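Hypothetical glycoside hydrolase (Parabacteroides distasonis, PDB 3TAW) is of undetermined function but is probably a glycoside hydrolase-like protein with a five-bladed beta-propeller fold. Local coordinates at residues E18-V23 with D90-E95; V63-A68 with P121-T126; S178-T183 with I258-N263; G326-R331 with Y335-C340. All blocks are in the same frame, centred on the assembly; numbering follows the deposited sequence.

How the contacts relate
From the N terminus, the chain first presents 18-23, which waits until 90-95 for contact 1, closing a loop that takes in strands 33-36 to 81-88. Contact 2 starts inside that span, at 63-68, and ends beyond it at 121-126, so the two closures cross rather than nest. Contacts 3 and 4 follow in series: 178-183 meets 258-263 through a long excursion, whereas 326-331 turns back almost at once on 335-340 as a hairpin. Phe94 packs on Val64 within the first sheet. Ala124 on Thr183 and Leu261 on Leu336 join contacts 2, 3 and 4 from sheet to sheet, and a probable hydrogen bond between Gly91 O and Tyr337 OH links contact 1 to contact 4, the first sheet to the last.

Contact 1 (E18-V23 with D90-E95); sequences ERPTGV and DGIHFE
Two irregular loops, 18-23 and 90-95, approach most closely at Val23 and Ile92, whose CA atoms stand 7.0 Å apart, so only side chains bridge them. Ile92 supplies both points of touch, one from each of its branches. Its CG2 methyl, set anti to the backbone N with the other branch at chi1 -70°, meets Val23 at the root of its fork: Val23 CB is 3.7 Å from Ile92 CG2, and the two chains cross at roughly a right angle. The longer branch runs alongside the proline ring, with Ile92 CD1 4.1 Å from Pro20 CG, the two groups sliding past each other in opposite directions.

This is a small surface contact at the periphery of what is probably a beta-propeller. It links the N-terminal segment ahead of strand 33-36 to the turn that connects strands 81-88 and 95-96. Pro20 also rests on Val347 and Val349 of strand 344-350, so the N-terminal segment spans two sheets here.

The Ile92 side of the contact is shaped by an Asx turn. Asp90 OD1 accepts from Ile92 N at 2.9 Å, a donor lying well above the carboxylate plane, and from His93 N at 2.8 Å through its syn lone pair. The second oxygen uses its own syn lone pair: His93 ND1 donates to Asp90 OD2 at 2.7 Å, nearly straight at 175° and in the imidazole plane. The ring is thus fixed in rotation, and one face lies under Ile92 CG2, 3.8 Å above the ring centre.

Contact 2 (V63-A68 with P121-T126); sequences VVMYRA and PRIAMT
Met65, a selenomethionine, and Ile123 join two separate antiparallel sheets, probably neighbouring blades of a beta-propeller: 63-68 belongs to strand 61-69 and 121-126 to strand 117-125. The tight part is a pair of apolar side chains crossing at about a right angle. Ile123 reaches over with the end of its longer branch, CD1, which sits 3.6 Å from Met65 SE and 4.1 Å from Met65 CG. A bend in the last torsion of Met65 (chi3 61°) folds its terminal methyl off the line of the chain, so that the selenium itself meets the isoleucine methyl. Ala54 and Leu133 also touch Ile123, packing it from strands of both sheets.

Further along, the strands part company. Beyond Ile123 the segment 121-126 leaves strand 61-69 behind, and Met125 and Thr126 are partly exposed, with Thr126 OG1 hydrogen-bonded to Asp128 and Thr130 in the turn that follows.

At the Pro121 end of 121-126, Met65 is met again, now through its backbone. Here a proline ring faces a carbonyl rather than a side chain, and Arg67 bridges nearby by a salt bridge to Asp120, the residue before the proline. Pro121 CG packs 3.5 Å from Met65 O.

Contact 3 (S178-T183 with I258-N263); sequences SASLVT and IVLLYN
Ser180 OG, whose single proton lies within bonding reach of two carbonyl oxygens, Pro249 O (the stronger partner) and Gly248 O, and may be shared or alternate between them, also lies 3.6 Å from Leu260 CD1 across the contact. A buried hydroxyl is thereby satisfied by backbone of strand 244-254 while an apolar methyl packs beside it. The same methyl touches the serine carbon equally closely, with Leu260 CD1 3.6 Å from Ser180 CB, so the leucine ends alongside the CB-OG bond rather than on the oxygen alone. Leu260 gets there by an extended first step, CG anti to the backbone N (chi1 175°), followed by a turn at chi2 (67°) that brings CD1 up to the serine.

The two segments lie in one curled, branched sheet, probably part of a propeller, and meet across an intervening strand. Strand 179-186 runs parallel to 244-254, and 244-254 in turn pairs antiparallel with 257-265; strands 179-186 and 257-265 are therefore second neighbours. The closest backbone approaches, Ser180 with Leu260 and Val182 with Ile258, are each 7.7 Å between CA atoms, a separation bridged by side chains.

In the second pair the touch is between branch methyls. Val182 CG2 meets Ile258 CG2 at 4.1 Å, the side chains crossing at about a right angle. The first torsion of Ile258 (chi1 -59°) leaves CG2 anti to its backbone N, and that is the branch turned onto the valine. Tyr202, from strand 199-203, lies against both residues, extending this apolar patch beyond the two segments.

Contact 4 (G326-R331 with Y335-C340); sequences GLVYYR and YLYYGC. With EDO (1,2-ethanediol), chain J; EDO (1,2-ethanediol), chain I.
Leu327 and Leu336 face one another at the centre of a beta hairpin formed by strands 322-330 and 333-340, as a non-hydrogen-bonded antiparallel pair whose CD1 methyls lie 4.2 Å apart. The other face of this sheet carries Val328, Tyr335 and Tyr337. Here Val328 CG2 is 3.8 Å from Tyr335 CB, and the same methyl also comes to the edge of the Tyr337 ring, near its plane. Ile62 and Ala55, from strands of another sheet, lie over Val328 and Tyr337.

Either side of the leucines the backbone is stitched by reciprocal bonds. Gly326 and Tyr337 form one hydrogen-bonded pair, with Tyr337 N 2.8 Å from Gly326 O; Val328 and Tyr335 form the next, with Tyr335 N 2.8 Å from Val328 O.

Toward the turn, a chi1 of -67° (CG anti to its own carbonyl carbon) turns the ring of Tyr335 edge-on to the end of the preceding strand, with Tyr335 CE1 3.3 Å from Tyr330 O. The far phenols reach other parts of the fold: Tyr330 OH bonds to Gly60 O, and Tyr337 OH to Gly91 O. Near the polar end Arg331 N donates to O1 of a 1,2-ethanediol at 3.0 Å. A single water finishes the edge, lying 2.8 Å from Arg331 O, to which it donates, and 2.7 Å from Tyr335 OH.

Contact 1 (E18-V23 with D90-E95)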
# COMPACT_ATOMS: atom_id res chain seq x y z
N GLU A 18 -17.04 2.25 -7.64
CA GLU A 18 -18.22 2.63 -6.88
C GLU A 18 -18.19 1.90 -5.55
O GLU A 18 -17.91 0.70 -5.50
CB GLU A 18 -19.51 2.25 -7.61
CG GLU A 18 -19.56 2.71 -9.04
CD GLU A 18 -20.92 2.56 -9.68
OE1 GLU A 18 -21.82 1.94 -9.07
OE2 GLU A 18 -21.09 3.09 -10.79
N ARG A 19 -18.47 2.62 -4.47
CA ARG A 19 -18.69 1.99 -3.17
C ARG A 19 -20.00 1.21 -3.22
O ARG A 19 -21.03 1.78 -3.53
CB ARG A 19 -18.81 3.07 -2.09
CG ARG A 19 -17.58 3.94 -1.91
CD ARG A 19 -17.95 5.24 -1.20
NE ARG A 19 -16.79 6.08 -0.89
CZ ARG A 19 -16.19 6.88 -1.76
NH1 ARG A 19 -16.62 6.98 -3.01
NH2 ARG A 19 -15.15 7.61 -1.39
N PRO A 20 -19.98 -0.09 -2.91
CA PRO A 20 -21.27 -0.80 -2.90
C PRO A 20 -22.17 -0.22 -1.85
O PRO A 20 -21.71 0.05 -0.74
CB PRO A 20 -20.88 -2.25 -2.56
CG PRO A 20 -19.42 -2.34 -2.90
CD PRO A 20 -18.86 -0.98 -2.55
N THR A 21 -23.45 -0.04 -2.18
CA THR A 21 -24.37 0.70 -1.32
C THR A 21 -24.44 0.12 0.10
O THR A 21 -24.74 -1.07 0.28
CB THR A 21 -25.78 0.76 -1.94
OG1 THR A 21 -25.70 1.21 -3.32
CG2 THR A 21 -26.70 1.71 -1.15
N GLY A 22 -24.15 0.95 1.09
CA GLY A 22 -24.34 0.61 2.49
C GLY A 22 -23.39 -0.39 3.14
O GLY A 22 -23.58 -0.69 4.31
N VAL A 23 -22.36 -0.86 2.43
CA VAL A 23 -21.49 -1.93 2.96
C VAL A 23 -20.28 -1.44 3.76
O VAL A 23 -19.75 -2.18 4.61
CB VAL A 23 -20.97 -2.89 1.85
CG1 VAL A 23 -22.10 -3.39 0.99
CG2 VAL A 23 -19.87 -2.24 0.99
N ASP A 90 -16.95 -12.63 -1.75
CA ASP A 90 -17.73 -11.61 -2.47
C ASP A 90 -17.05 -10.24 -2.47
O ASP A 90 -17.56 -9.29 -3.08
CB ASP A 90 -19.19 -11.54 -1.97
CG ASP A 90 -19.33 -11.03 -0.53
OD1 ASP A 90 -18.34 -10.61 0.14
OD2 ASP A 90 -20.49 -11.05 -0.04
N GLY A 91 -15.90 -10.12 -1.79
CA GLY A 91 -15.17 -8.86 -1.72
C GLY A 91 -15.67 -7.86 -0.71
O GLY A 91 -15.06 -6.79 -0.55
N ILE A 92 -16.76 -8.19 -0.01
CA ILE A 92 -17.46 -7.26 0.87
C ILE A 92 -17.56 -7.77 2.29
O ILE A 92 -17.25 -7.03 3.22
CB ILE A 92 -18.88 -6.99 0.33
CG1 ILE A 92 -18.80 -6.15 -0.95
CG2 ILE A 92 -19.77 -6.32 1.39
CD1 ILE A 92 -20.13 -6.16 -1.74
N HIS A 93 -17.99 -9.02 2.45
CA HIS A 93 -18.11 -9.67 3.74
C HIS A 93 -16.86 -10.51 4.02
O HIS A 93 -16.54 -11.39 3.25
CB HIS A 93 -19.36 -10.55 3.75
CG HIS A 93 -20.62 -9.80 3.50
ND1 HIS A 93 -21.23 -9.76 2.27
CD2 HIS A 93 -21.35 -9.00 4.31
CE1 HIS A 93 -22.31 -8.99 2.34
NE2 HIS A 93 -22.41 -8.52 3.57
N PHE A 94 -16.21 -10.24 5.14
CA PHE A 94 -14.94 -10.85 5.50
C PHE A 94 -15.02 -11.68 6.74
O PHE A 94 -15.69 -11.31 7.72
CB PHE A 94 -13.86 -9.77 5.68
CG PHE A 94 -13.38 -9.23 4.38
CD1 PHE A 94 -14.10 -8.25 3.73
CD2 PHE A 94 -12.27 -9.77 3.77
CE1 PHE A 94 -13.69 -7.79 2.48
CE2 PHE A 94 -11.82 -9.31 2.54
CZ PHE A 94 -12.55 -8.32 1.88
N GLU A 95 -14.32 -12.79 6.69
CA GLU A 95 -14.11 -13.67 7.84
C GLU A 95 -12.68 -13.43 8.34
O GLU A 95 -11.70 -13.62 7.59
CB GLU A 95 -14.29 -15.10 7.40
CG GLU A 95 -14.11 -16.12 8.50
CD GLU A 95 -14.56 -17.49 8.05
OE1 GLU A 95 -13.82 -18.14 7.29
OE2 GLU A 95 -15.67 -17.89 8.46

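Contact 2 (V63-A68 with P121-T126)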
# COMPACT_ATOMS: atom_id res chain seq x y z
N VAL A 63 -8.04 -12.19 -0.03
CA VAL A 63 -7.45 -12.04 1.31
C VAL A 63 -7.10 -10.58 1.48
O VAL A 63 -6.42 -9.99 0.65
CB VAL A 63 -6.21 -12.94 1.51
CG1 VAL A 63 -5.51 -12.64 2.87
CG2 VAL A 63 -6.61 -14.44 1.38
N VAL A 64 -7.59 -9.98 2.56
CA VAL A 64 -7.18 -8.65 2.94
C VAL A 64 -6.35 -8.79 4.19
O VAL A 64 -6.81 -9.38 5.19
CB VAL A 64 -8.37 -7.74 3.18
CG1 VAL A 64 -7.94 -6.45 3.94
CG2 VAL A 64 -9.03 -7.39 1.83
N MSE A 65 -5.14 -8.22 4.15
CA MSE A 65 -4.29 -8.13 5.33
C MSE A 65 -4.27 -6.68 5.78
O MSE A 65 -3.59 -5.83 5.21
CB MSE A 65 -2.89 -8.71 5.04
CG MSE A 65 -2.96 -10.20 4.79
SE MSE A 65 -1.21 -11.05 4.67
CE MSE A 65 -0.43 -10.74 6.40
N TYR A 66 -5.08 -6.39 6.78
CA TYR A 66 -5.29 -5.01 7.22
C TYR A 66 -4.29 -4.59 8.28
O TYR A 66 -3.83 -5.39 9.10
CB TYR A 66 -6.72 -4.80 7.68
CG TYR A 66 -7.21 -5.76 8.75
CD1 TYR A 66 -7.78 -6.98 8.40
CD2 TYR A 66 -7.14 -5.43 10.09
CE1 TYR A 66 -8.27 -7.87 9.38
CE2 TYR A 66 -7.61 -6.29 11.07
CZ TYR A 66 -8.18 -7.53 10.70
OH TYR A 66 -8.67 -8.38 11.65
N ARG A 67 -3.94 -3.31 8.26
CA ARG A 67 -3.10 -2.74 9.29
C ARG A 67 -3.96 -2.54 10.52
O ARG A 67 -4.95 -1.83 10.46
CB ARG A 67 -2.52 -1.40 8.86
CG ARG A 67 -1.62 -0.77 9.92
CD ARG A 67 -1.09 0.59 9.48
NE ARG A 67 -0.50 1.33 10.57
CZ ARG A 67 0.04 2.55 10.46
NH1 ARG A 67 0.10 3.18 9.29
NH2 ARG A 67 0.53 3.15 11.54
N ALA A 68 -3.60 -3.19 11.62
CA ALA A 68 -4.36 -3.09 12.86
C ALA A 68 -3.49 -2.43 13.92
O ALA A 68 -2.33 -2.77 14.06
CB ALA A 68 -4.79 -4.47 13.35
N PRO A 121 1.13 -2.54 4.54
CA PRO A 121 1.52 -3.65 3.66
C PRO A 121 1.04 -3.45 2.21
O PRO A 121 -0.03 -2.86 1.98
CB PRO A 121 0.80 -4.81 4.26
CG PRO A 121 -0.44 -4.24 4.85
CD PRO A 121 0.01 -2.92 5.43
N ARG A 122 1.83 -3.93 1.26
CA ARG A 122 1.35 -4.23 -0.08
C ARG A 122 1.81 -5.64 -0.40
O ARG A 122 2.93 -6.04 -0.06
CB ARG A 122 1.93 -3.30 -1.17
CG ARG A 122 1.29 -1.95 -1.28
CD ARG A 122 1.91 -1.00 -0.33
NE ARG A 122 1.50 0.41 -0.52
CZ ARG A 122 1.52 1.30 0.46
NH1 ARG A 122 1.93 0.94 1.66
NH2 ARG A 122 1.12 2.54 0.26
N ILE A 123 0.95 -6.37 -1.09
CA ILE A 123 1.23 -7.74 -1.49
C ILE A 123 1.09 -7.90 -2.99
O ILE A 123 0.13 -7.41 -3.57
CB ILE A 123 0.29 -8.74 -0.81
CG1 ILE A 123 0.49 -8.68 0.71
CG2 ILE A 123 0.51 -10.19 -1.34
CD1 ILE A 123 -0.57 -9.41 1.50
N ALA A 124 2.02 -8.64 -3.58
CA ALA A 124 1.85 -9.15 -4.94
C ALA A 124 2.42 -10.56 -4.99
O ALA A 124 3.16 -10.98 -4.09
CB ALA A 124 2.55 -8.26 -6.00
N MSE A 125 2.05 -11.29 -6.02
CA MSE A 125 2.41 -12.72 -6.11
C MSE A 125 3.21 -13.03 -7.37
O MSE A 125 2.87 -12.55 -8.44
CB MSE A 125 1.15 -13.58 -6.12
CG MSE A 125 1.44 -15.04 -5.92
SE MSE A 125 -0.15 -16.13 -6.31
CE MSE A 125 -0.16 -15.93 -8.28
N THR A 126 4.25 -13.85 -7.25
CA THR A 126 5.00 -14.31 -8.43
C THR A 126 4.25 -15.38 -9.18
O THR A 126 3.27 -15.93 -8.68
CB THR A 126 6.38 -14.86 -8.06
OG1 THR A 126 6.22 -16.07 -7.31
CG2 THR A 126 7.17 -13.85 -7.25

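Contact 3 (S178-T183 with I258-N263)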
# COMPACT_ATOMS: atom_id res chain seq x y z
N SER A 178 6.11 2.46 1.51
CA SER A 178 5.07 2.61 0.49
C SER A 178 5.52 2.18 -0.90
O SER A 178 5.85 3.03 -1.74
CB SER A 178 4.51 4.04 0.49
OG SER A 178 4.13 4.39 1.82
N ALA A 179 5.52 0.87 -1.13
CA ALA A 179 6.06 0.33 -2.37
C ALA A 179 5.01 -0.39 -3.22
O ALA A 179 4.24 -1.19 -2.72
CB ALA A 179 7.22 -0.62 -2.07
N SER A 180 5.07 -0.13 -4.53
CA SER A 180 4.16 -0.70 -5.53
C SER A 180 4.97 -1.47 -6.56
O SER A 180 5.54 -0.88 -7.49
CB SER A 180 3.42 0.45 -6.22
OG SER A 180 2.70 1.20 -5.26
N LEU A 181 5.03 -2.79 -6.39
CA LEU A 181 5.69 -3.66 -7.35
C LEU A 181 4.91 -3.67 -8.67
O LEU A 181 3.67 -3.60 -8.69
CB LEU A 181 5.76 -5.10 -6.84
CG LEU A 181 6.99 -5.46 -6.03
CD1 LEU A 181 7.05 -4.64 -4.77
CD2 LEU A 181 6.91 -6.97 -5.74
N VAL A 182 5.63 -3.80 -9.76
CA VAL A 182 4.98 -3.94 -11.06
C VAL A 182 4.46 -5.38 -11.24
O VAL A 182 5.18 -6.35 -11.04
CB VAL A 182 5.90 -3.51 -12.20
CG1 VAL A 182 5.27 -3.85 -13.55
CG2 VAL A 182 6.17 -1.99 -12.13
N THR A 183 3.18 -5.45 -11.62
CA THR A 183 2.45 -6.68 -11.88
C THR A 183 1.82 -6.56 -13.26
O THR A 183 1.75 -5.47 -13.84
CB THR A 183 1.31 -6.92 -10.85
OG1 THR A 183 0.28 -5.93 -11.04
CG2 THR A 183 1.84 -6.90 -9.41
N ILE A 258 2.27 1.45 -17.75
CA ILE A 258 2.23 0.93 -16.38
C ILE A 258 1.38 1.89 -15.55
O ILE A 258 1.70 3.07 -15.43
CB ILE A 258 3.63 0.76 -15.79
CG1 ILE A 258 4.48 -0.20 -16.63
CG2 ILE A 258 3.54 0.27 -14.33
CD1 ILE A 258 5.98 -0.12 -16.37
N VAL A 259 0.28 1.38 -15.03
CA VAL A 259 -0.65 2.18 -14.26
C VAL A 259 -0.27 2.12 -12.78
O VAL A 259 -0.16 1.04 -12.21
CB VAL A 259 -2.11 1.67 -14.44
CG1 VAL A 259 -3.07 2.53 -13.63
CG2 VAL A 259 -2.49 1.66 -15.93
N LEU A 260 -0.09 3.30 -12.17
CA LEU A 260 0.22 3.41 -10.75
C LEU A 260 -0.88 4.18 -10.04
O LEU A 260 -1.09 5.35 -10.32
CB LEU A 260 1.56 4.11 -10.55
CG LEU A 260 1.99 4.41 -9.11
CD1 LEU A 260 2.27 3.08 -8.35
CD2 LEU A 260 3.20 5.42 -9.04
N LEU A 261 -1.59 3.51 -9.14
CA LEU A 261 -2.51 4.17 -8.24
C LEU A 261 -1.70 4.71 -7.06
O LEU A 261 -0.84 4.02 -6.50
CB LEU A 261 -3.60 3.21 -7.75
CG LEU A 261 -4.84 3.00 -8.63
CD1 LEU A 261 -4.49 2.47 -10.03
CD2 LEU A 261 -5.87 2.07 -7.98
N TYR A 262 -1.96 5.95 -6.69
CA TYR A 262 -1.22 6.59 -5.60
C TYR A 262 -2.13 7.54 -4.83
O TYR A 262 -3.26 7.82 -5.25
CB TYR A 262 0.04 7.27 -6.16
CG TYR A 262 -0.21 8.55 -6.93
CD1 TYR A 262 -0.48 8.51 -8.31
CD2 TYR A 262 -0.16 9.80 -6.31
CE1 TYR A 262 -0.70 9.66 -9.01
CE2 TYR A 262 -0.37 10.96 -7.02
CZ TYR A 262 -0.65 10.89 -8.38
OH TYR A 262 -0.87 12.02 -9.10
N ASN A 263 -1.62 8.00 -3.70
CA ASN A 263 -2.33 8.81 -2.74
C ASN A 263 -1.72 10.21 -2.66
O ASN A 263 -0.53 10.36 -2.38
CB ASN A 263 -2.24 8.11 -1.40
CG ASN A 263 -2.90 6.74 -1.45
OD1 ASN A 263 -4.12 6.65 -1.58
ND2 ASN A 263 -2.10 5.66 -1.39

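Contact 4 (G326-R331 with Y335-C340)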
# COMPACT_ATOMS: atom_id res chain seq x y z
N GLY A 326 -4.73 -1.86 -1.57
CA GLY A 326 -4.97 -3.24 -1.99
C GLY A 326 -5.85 -3.25 -3.24
O GLY A 326 -6.80 -2.48 -3.34
N LEU A 327 -5.54 -4.11 -4.20
CA LEU A 327 -6.27 -4.15 -5.47
C LEU A 327 -6.21 -5.55 -6.04
O LEU A 327 -5.11 -6.09 -6.21
CB LEU A 327 -5.68 -3.14 -6.44
CG LEU A 327 -6.33 -3.07 -7.83
CD1 LEU A 327 -7.85 -2.73 -7.74
CD2 LEU A 327 -5.57 -2.05 -8.72
N VAL A 328 -7.37 -6.15 -6.28
CA VAL A 328 -7.45 -7.49 -6.86
C VAL A 328 -8.49 -7.54 -7.98
O VAL A 328 -9.47 -6.79 -7.98
CB VAL A 328 -7.79 -8.59 -5.81
CG1 VAL A 328 -6.66 -8.71 -4.77
CG2 VAL A 328 -9.15 -8.32 -5.13
N TYR A 329 -8.27 -8.46 -8.93
CA TYR A 329 -9.21 -8.77 -9.98
C TYR A 329 -9.82 -10.13 -9.63
O TYR A 329 -9.11 -11.15 -9.64
CB TYR A 329 -8.48 -8.83 -11.32
CG TYR A 329 -9.41 -9.02 -12.47
CD1 TYR A 329 -10.26 -7.99 -12.85
CD2 TYR A 329 -9.49 -10.23 -13.15
CE1 TYR A 329 -11.14 -8.15 -13.90
CE2 TYR A 329 -10.37 -10.39 -14.20
CZ TYR A 329 -11.19 -9.35 -14.56
OH TYR A 329 -12.07 -9.49 -15.61
N TYR A 330 -11.10 -10.13 -9.31
CA TYR A 330 -11.76 -11.32 -8.72
C TYR A 330 -13.18 -11.38 -9.26
O TYR A 330 -13.86 -10.37 -9.31
CB TYR A 330 -11.81 -11.18 -7.21
CG TYR A 330 -12.27 -12.40 -6.45
CD1 TYR A 330 -11.43 -13.48 -6.29
CD2 TYR A 330 -13.52 -12.44 -5.85
CE1 TYR A 330 -11.84 -14.61 -5.57
CE2 TYR A 330 -13.94 -13.54 -5.12
CZ TYR A 330 -13.11 -14.63 -4.98
OH TYR A 330 -13.51 -15.76 -4.27
N ARG A 331 -13.60 -12.56 -9.70
CA ARG A 331 -14.95 -12.73 -10.26
C ARG A 331 -15.27 -11.62 -11.27
O ARG A 331 -16.31 -10.99 -11.23
CB ARG A 331 -16.00 -12.75 -9.13
CG ARG A 331 -15.81 -13.87 -8.17
CD ARG A 331 -16.83 -13.80 -6.99
NE ARG A 331 -18.22 -13.88 -7.45
CZ ARG A 331 -19.28 -13.89 -6.64
NH1 ARG A 331 -19.12 -13.84 -5.31
NH2 ARG A 331 -20.50 -13.94 -7.15
N TYR A 335 -11.61 -5.10 -7.21
CA TYR A 335 -11.91 -4.74 -5.84
C TYR A 335 -10.72 -3.98 -5.27
O TYR A 335 -9.61 -4.50 -5.21
CB TYR A 335 -12.18 -6.00 -5.00
CG TYR A 335 -13.43 -6.73 -5.40
CD1 TYR A 335 -13.44 -7.59 -6.49
CD2 TYR A 335 -14.63 -6.53 -4.72
CE1 TYR A 335 -14.60 -8.25 -6.88
CE2 TYR A 335 -15.80 -7.18 -5.10
CZ TYR A 335 -15.77 -8.05 -6.19
OH TYR A 335 -16.95 -8.71 -6.59
N LEU A 336 -10.98 -2.73 -4.90
CA LEU A 336 -9.99 -1.77 -4.40
C LEU A 336 -10.22 -1.55 -2.90
O LEU A 336 -11.31 -1.17 -2.51
CB LEU A 336 -10.16 -0.44 -5.14
CG LEU A 336 -9.27 0.71 -4.69
CD1 LEU A 336 -7.79 0.41 -5.02
CD2 LEU A 336 -9.73 2.04 -5.29
N TYR A 337 -9.21 -1.86 -2.08
CA TYR A 337 -9.28 -1.75 -0.63
C TYR A 337 -8.45 -0.56 -0.18
O TYR A 337 -7.31 -0.39 -0.62
CB TYR A 337 -8.81 -3.05 0.05
CG TYR A 337 -9.78 -4.16 -0.31
CD1 TYR A 337 -11.00 -4.29 0.36
CD2 TYR A 337 -9.54 -5.00 -1.38
CE1 TYR A 337 -11.92 -5.26 -0.01
CE2 TYR A 337 -10.47 -5.97 -1.78
CZ TYR A 337 -11.66 -6.10 -1.08
OH TYR A 337 -12.57 -7.05 -1.50
N TYR A 338 -9.05 0.27 0.66
CA TYR A 338 -8.41 1.49 1.08
C TYR A 338 -8.64 1.80 2.55
O TYR A 338 -9.66 1.39 3.15
CB TYR A 338 -8.85 2.65 0.17
CG TYR A 338 -10.34 2.95 0.12
CD1 TYR A 338 -11.17 2.29 -0.79
CD2 TYR A 338 -10.90 3.92 0.93
CE1 TYR A 338 -12.52 2.57 -0.86
CE2 TYR A 338 -12.26 4.21 0.87
CZ TYR A 338 -13.05 3.55 -0.03
OH TYR A 338 -14.39 3.82 -0.11
N GLY A 339 -7.70 2.53 3.13
CA GLY A 339 -7.83 3.00 4.50
C GLY A 339 -8.76 4.20 4.52
O GLY A 339 -8.75 5.02 3.60
N CYS A 340 -9.55 4.31 5.58
CA CYS A 340 -10.49 5.44 5.78
C CYS A 340 -10.06 6.25 6.98
O CYS A 340 -10.24 5.81 8.13
CB CYS A 340 -11.91 4.94 6.00
SG CYS A 340 -12.57 3.93 4.64
C1 EDO J . -10.52 -14.30 -10.97
O1 EDO J . -11.45 -14.64 -9.92
C2 EDO J . -11.06 -13.16 -11.84
O2 EDO J . -12.33 -13.45 -12.46
C1 EDO I . -2.39 -8.47 -5.55
O1 EDO I . -2.00 -9.83 -5.86
C2 EDO I . -1.96 -7.49 -6.64
O2 EDO I . -2.43 -6.13 -6.42
O HOH W 1 -17.59 -9.97 -8.92